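Local coordinates for protein glucoamylase (Thermoanaerobacterium thermosaccharolyticum, PDB 1LF6) that hydrolyses terminal 1,4-linked alpha-D-glucose residues one after another from the non-reducing ends of starch-like chains, releasing beta-D-glucose, at residues R436-A450 and D533-K545. Sequence-based numbering, arbitrary orientation.
Sequences RWEEIGGYSPATMAA and DPSFLELVRLGVK. With SO4 (sulfate ion), chain C.
Trp-437 and Asp-533 meet with indole and carboxylate nearly coplanar, 6° apart, and NE1 gives its hydrogen to OD2 on the syn side at 2.8 Å. The other oxygen, OD1, reaches forward in its own chain, accepting from the backbone N of Ser-535 in an Asx turn and from Ser-535 OG, 2.6 Å from OD1, both on one face. With its proton so committed, Ser-535 OG serves as acceptor for Arg-436 NE at 2.9 Å, and weakly for NH1. An asparagine here, uncharged and with one acceptor oxygen, would probably leave either the indole N-H or the Ser-535 donors without a mate. The arginine's main ionic mate is Glu-605.

Packing is tightest where alanines let helix 445-450 close in on the 3-10 turn and the helix after it: Ala-446 CB lies 3.4 Å from Ser-535 O, and Ala-449 CB rests 3.8 Å from Leu-539 CA, flanked by Leu-542 CD1 and Val-544 CG2. The Glu-538 side is looser and wetter. Glu-538 lays CG over a guanidinium face, and the bend at chi2 (-70°) turns its carboxylate toward Arg-436 NH2 in a long salt bridge of charges only, OE2 3.6 Å from NH2 and well out of the guanidinium plane; waters link OE2 to NH2 and to Ala-446 O.

Trp-437 lies in sequence between Glu-435, probably the proton acceptor, and Glu-438, probably the donor, so this contact joins an active-site loop to helical segments of the GH15 (alpha/alpha) barrel.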
loop_
_atom_site.group_PDB
_atom_site.type_symbol
_atom_site.label_atom_id
_atom_site.label_comp_id
_atom_site.label_asym_id
_atom_site.label_seq_id
_atom_site.Cartn_x
_atom_site.Cartn_y
_atom_site.Cartn_z
ATOM N N ARG A 436 -3.911 12.029 -13.696
ATOM C CA ARG A 436 -3.481 11.192 -12.576
ATOM C C ARG A 436 -4.200 9.866 -12.299
ATOM O O ARG A 436 -3.672 9.026 -11.578
ATOM C CB ARG A 436 -3.397 12.032 -11.297
ATOM C CG ARG A 436 -4.699 12.473 -10.685
ATOM C CD ARG A 436 -4.403 13.293 -9.433
ATOM N NE ARG A 436 -5.593 13.620 -8.653
ATOM C CZ ARG A 436 -5.557 14.139 -7.430
ATOM N NH1 ARG A 436 -6.684 14.404 -6.781
ATOM N NH2 ARG A 436 -4.391 14.393 -6.853
ATOM N N TRP A 437 -5.388 9.659 -12.858
ATOM C CA TRP A 437 -6.069 8.393 -12.637
ATOM C C TRP A 437 -5.574 7.379 -13.678
ATOM O O TRP A 437 -5.992 6.222 -13.685
ATOM C CB TRP A 437 -7.586 8.568 -12.722
ATOM C CG TRP A 437 -8.149 9.532 -11.694
ATOM C CD1 TRP A 437 -9.146 10.445 -11.894
ATOM C CD2 TRP A 437 -7.746 9.679 -10.318
ATOM N NE1 TRP A 437 -9.383 11.155 -10.738
ATOM C CE2 TRP A 437 -8.540 10.705 -9.756
ATOM C CE3 TRP A 437 -6.793 9.044 -9.510
ATOM C CZ2 TRP A 437 -8.411 11.113 -8.422
ATOM C CZ3 TRP A 437 -6.663 9.454 -8.177
ATOM C CH2 TRP A 437 -7.469 10.479 -7.650
ATOM N N GLU A 438 -4.677 7.840 -14.552
ATOM C CA GLU A 438 -4.055 7.011 -15.590
ATOM C C GLU A 438 -5.027 6.434 -16.615
ATOM O O GLU A 438 -4.828 5.315 -17.096
ATOM C CB GLU A 438 -3.303 5.859 -14.930
ATOM C CG GLU A 438 -2.498 6.266 -13.705
ATOM C CD GLU A 438 -1.615 5.147 -13.199
ATOM O OE1 GLU A 438 -2.127 4.230 -12.520
ATOM O OE2 GLU A 438 -0.405 5.175 -13.503
ATOM N N GLU A 439 -6.053 7.195 -16.979
ATOM C CA GLU A 439 -7.062 6.675 -17.899
ATOM C C GLU A 439 -7.331 7.431 -19.190
ATOM O O GLU A 439 -7.701 6.829 -20.198
ATOM C CB GLU A 439 -8.387 6.535 -17.140
ATOM C CG GLU A 439 -8.236 5.825 -15.799
ATOM C CD GLU A 439 -9.504 5.864 -14.963
ATOM O OE1 GLU A 439 -10.197 6.904 -14.975
ATOM O OE2 GLU A 439 -9.796 4.865 -14.277
ATOM N N ILE A 440 -7.148 8.740 -19.181
ATOM C CA ILE A 440 -7.464 9.514 -20.369
ATOM C C ILE A 440 -6.533 10.701 -20.551
ATOM O O ILE A 440 -5.982 11.221 -19.575
ATOM C CB ILE A 440 -8.918 10.011 -20.273
ATOM C CG1 ILE A 440 -9.342 10.702 -21.568
ATOM C CG2 ILE A 440 -9.064 10.930 -19.063
ATOM C CD1 ILE A 440 -10.826 11.037 -21.590
ATOM N N GLY A 441 -6.364 11.121 -21.803
ATOM C CA GLY A 441 -5.503 12.250 -22.102
ATOM C C GLY A 441 -6.249 13.515 -22.480
ATOM O O GLY A 441 -7.466 13.507 -22.669
ATOM N N GLY A 442 -5.500 14.607 -22.600
ATOM C CA GLY A 442 -6.091 15.882 -22.955
ATOM C C GLY A 442 -5.611 16.968 -22.015
ATOM O O GLY A 442 -4.531 16.861 -21.431
ATOM N N TYR A 443 -6.416 18.013 -21.867
ATOM C CA TYR A 443 -6.075 19.120 -20.987
ATOM C C TYR A 443 -6.788 18.922 -19.659
ATOM O O TYR A 443 -8.018 18.955 -19.584
ATOM C CB TYR A 443 -6.469 20.447 -21.641
ATOM C CG TYR A 443 -5.805 20.626 -22.982
ATOM C CD1 TYR A 443 -6.485 20.347 -24.168
ATOM C CD2 TYR A 443 -4.463 21.004 -23.063
ATOM C CE1 TYR A 443 -5.840 20.436 -25.406
ATOM C CE2 TYR A 443 -3.810 21.091 -24.289
ATOM C CZ TYR A 443 -4.500 20.805 -25.454
ATOM O OH TYR A 443 -3.840 20.865 -26.657
ATOM N N SER A 444 -5.990 18.696 -18.620
ATOM C CA SER A 444 -6.481 18.449 -17.268
ATOM C C SER A 444 -6.064 19.554 -16.310
ATOM O O SER A 444 -4.886 19.908 -16.244
ATOM C CB SER A 444 -5.914 17.122 -16.761
ATOM O OG SER A 444 -5.979 17.043 -15.348
ATOM N N PRO A 445 -7.020 20.120 -15.555
ATOM C CA PRO A 445 -6.607 21.179 -14.630
ATOM C C PRO A 445 -5.569 20.697 -13.612
ATOM O O PRO A 445 -4.614 21.415 -13.318
ATOM C CB PRO A 445 -7.928 21.633 -13.987
ATOM C CG PRO A 445 -8.886 20.512 -14.257
ATOM C CD PRO A 445 -8.490 20.005 -15.611
ATOM N N ALA A 446 -5.737 19.483 -13.095
ATOM C CA ALA A 446 -4.786 18.941 -12.126
ATOM C C ALA A 446 -3.415 18.781 -12.763
ATOM O O ALA A 446 -2.411 19.201 -12.192
ATOM C CB ALA A 446 -5.270 17.594 -11.592
ATOM N N THR A 447 -3.370 18.172 -13.944
ATOM C CA THR A 447 -2.098 17.972 -14.643
ATOM C C THR A 447 -1.449 19.309 -15.021
ATOM O O THR A 447 -0.249 19.503 -14.821
ATOM C CB THR A 447 -2.286 17.134 -15.916
ATOM O OG1 THR A 447 -2.819 15.851 -15.564
ATOM C CG2 THR A 447 -0.957 16.952 -16.639
ATOM N N MET A 448 -2.230 20.226 -15.578
ATOM C CA MET A 448 -1.686 21.527 -15.945
ATOM C C MET A 448 -1.190 22.295 -14.715
ATOM O O MET A 448 -0.231 23.059 -14.809
ATOM C CB MET A 448 -2.724 22.352 -16.695
ATOM C CG MET A 448 -3.012 21.822 -18.096
ATOM S SD MET A 448 -4.090 22.912 -19.005
ATOM C CE MET A 448 -2.945 24.185 -19.500
ATOM N N ALA A 449 -1.844 22.094 -13.571
ATOM C CA ALA A 449 -1.427 22.762 -12.342
ATOM C C ALA A 449 -0.031 22.276 -11.989
ATOM O O ALA A 449 0.842 23.062 -11.606
ATOM C CB ALA A 449 -2.397 22.450 -11.195
ATOM N N ALA A 450 0.172 20.968 -12.117
ATOM C CA ALA A 450 1.464 20.355 -11.827
ATOM C C ALA A 450 2.530 20.861 -12.792
ATOM O O ALA A 450 3.669 21.094 -12.386
ATOM C CB ALA A 450 1.358 18.834 -11.922
ATOM N N ASP A 533 -14.311 16.306 -11.688
ATOM C CA ASP A 533 -13.333 15.557 -10.901
ATOM C C ASP A 533 -12.762 16.475 -9.810
ATOM O O ASP A 533 -12.293 17.574 -10.102
ATOM C CB ASP A 533 -12.231 15.108 -11.871
ATOM C CG ASP A 533 -11.181 14.225 -11.228
ATOM O OD1 ASP A 533 -10.806 14.475 -10.064
ATOM O OD2 ASP A 533 -10.708 13.290 -11.914
ATOM N N PRO A 534 -12.792 16.039 -8.539
ATOM C CA PRO A 534 -12.265 16.878 -7.455
ATOM C C PRO A 534 -10.779 17.208 -7.580
ATOM O O PRO A 534 -10.268 18.064 -6.856
ATOM C CB PRO A 534 -12.582 16.068 -6.203
ATOM C CG PRO A 534 -12.614 14.675 -6.693
ATOM C CD PRO A 534 -13.330 14.777 -8.005
ATOM N N SER A 535 -10.098 16.537 -8.505
ATOM C CA SER A 535 -8.675 16.761 -8.732
ATOM C C SER A 535 -8.374 18.200 -9.134
ATOM O O SER A 535 -7.225 18.638 -9.059
ATOM C CB SER A 535 -8.153 15.818 -9.825
ATOM O OG SER A 535 -8.285 14.461 -9.436
ATOM N N PHE A 536 -9.390 18.930 -9.584
ATOM C CA PHE A 536 -9.170 20.311 -9.986
ATOM C C PHE A 536 -8.652 21.109 -8.796
ATOM O O PHE A 536 -8.018 22.146 -8.975
ATOM C CB PHE A 536 -10.459 20.953 -10.512
ATOM C CG PHE A 536 -11.404 21.390 -9.431
ATOM C CD1 PHE A 536 -12.184 20.462 -8.749
ATOM C CD2 PHE A 536 -11.501 22.736 -9.081
ATOM C CE1 PHE A 536 -13.047 20.862 -7.734
ATOM C CE2 PHE A 536 -12.360 23.147 -8.066
ATOM C CZ PHE A 536 -13.136 22.208 -7.388
ATOM N N LEU A 537 -8.917 20.626 -7.586
ATOM C CA LEU A 537 -8.453 21.326 -6.391
ATOM C C LEU A 537 -6.932 21.373 -6.336
ATOM O O LEU A 537 -6.355 22.058 -5.486
ATOM C CB LEU A 537 -9.008 20.676 -5.113
ATOM C CG LEU A 537 -10.504 20.887 -4.843
ATOM C CD1 LEU A 537 -10.905 20.130 -3.579
ATOM C CD2 LEU A 537 -10.807 22.386 -4.708
ATOM N N GLU A 538 -6.286 20.638 -7.236
ATOM C CA GLU A 538 -4.829 20.631 -7.301
ATOM C C GLU A 538 -4.357 22.024 -7.688
ATOM O O GLU A 538 -3.240 22.429 -7.356
ATOM C CB GLU A 538 -4.346 19.620 -8.333
ATOM C CG GLU A 538 -4.399 18.185 -7.851
ATOM C CD GLU A 538 -3.373 17.900 -6.777
ATOM O OE1 GLU A 538 -3.627 18.220 -5.594
ATOM O OE2 GLU A 538 -2.296 17.367 -7.123
ATOM N N LEU A 539 -5.226 22.743 -8.399
ATOM C CA LEU A 539 -4.941 24.105 -8.836
ATOM C C LEU A 539 -4.621 24.982 -7.630
ATOM O O LEU A 539 -3.660 25.745 -7.651
ATOM C CB LEU A 539 -6.141 24.699 -9.588
ATOM C CG LEU A 539 -6.427 24.202 -11.012
ATOM C CD1 LEU A 539 -7.850 24.583 -11.404
ATOM C CD2 LEU A 539 -5.410 24.793 -11.992
ATOM N N VAL A 540 -5.431 24.871 -6.580
ATOM C CA VAL A 540 -5.216 25.662 -5.369
ATOM C C VAL A 540 -4.114 25.047 -4.492
ATOM O O VAL A 540 -3.278 25.759 -3.935
ATOM C CB VAL A 540 -6.528 25.796 -4.551
ATOM C CG1 VAL A 540 -7.654 26.344 -5.440
ATOM C CG2 VAL A 540 -6.928 24.461 -3.979
ATOM N N ARG A 541 -4.115 23.722 -4.381
ATOM C CA ARG A 541 -3.119 23.002 -3.596
ATOM C C ARG A 541 -1.693 23.382 -4.014
ATOM O O ARG A 541 -0.804 23.538 -3.174
ATOM C CB ARG A 541 -3.321 21.494 -3.777
ATOM C CG ARG A 541 -2.379 20.607 -2.970
ATOM C CD ARG A 541 -2.482 20.872 -1.472
ATOM N NE ARG A 541 -1.825 19.816 -0.706
ATOM C CZ ARG A 541 -2.366 18.632 -0.416
ATOM N NH1 ARG A 541 -1.673 17.743 0.280
ATOM N NH2 ARG A 541 -3.606 18.339 -0.793
ATOM N N LEU A 542 -1.481 23.535 -5.317
ATOM C CA LEU A 542 -0.160 23.880 -5.842
ATOM C C LEU A 542 0.132 25.380 -5.939
ATOM O O LEU A 542 1.225 25.767 -6.346
ATOM C CB LEU A 542 0.033 23.230 -7.215
ATOM C CG LEU A 542 0.276 21.717 -7.176
ATOM C CD1 LEU A 542 -0.068 21.088 -8.517
ATOM C CD2 LEU A 542 1.735 21.463 -6.806
ATOM N N GLY A 543 -0.836 26.212 -5.556
ATOM C CA GLY A 543 -0.655 27.656 -5.605
ATOM C C GLY A 543 -0.785 28.273 -6.985
ATOM O O GLY A 543 -0.264 29.366 -7.251
ATOM N N VAL A 544 -1.488 27.572 -7.869
ATOM C CA VAL A 544 -1.691 28.029 -9.238
ATOM C C VAL A 544 -2.934 28.912 -9.336
ATOM O O VAL A 544 -2.971 29.854 -10.128
ATOM C CB VAL A 544 -1.802 26.814 -10.194
ATOM C CG1 VAL A 544 -2.107 27.273 -11.610
ATOM C CG2 VAL A 544 -0.490 26.033 -10.167
ATOM N N LYS A 545 -3.944 28.598 -8.528
ATOM C CA LYS A 545 -5.188 29.370 -8.483
ATOM C C LYS A 545 -5.496 29.703 -7.025
ATOM O O LYS A 545 -5.079 28.976 -6.126
ATOM C CB LYS A 545 -6.345 28.567 -9.081
ATOM C CG LYS A 545 -6.217 28.294 -10.579
ATOM C CD LYS A 545 -6.385 29.572 -11.399
ATOM C CE LYS A 545 -6.309 29.288 -12.901
ATOM N NZ LYS A 545 -6.533 30.512 -13.724
HETATM S S SO4 C . -6.041 20.062 -29.573
HETATM O O1 SO4 C . -6.031 18.985 -28.564
HETATM O O2 SO4 C . -5.761 19.484 -30.908
HETATM O O3 SO4 C . -7.367 20.713 -29.593
HETATM O O4 SO4 C . -5.010 21.065 -29.244
HETATM O O HOH W 1 -1.451 14.634 -7.342
HETATM O O HOH W 2 -1.557 17.562 -9.824
#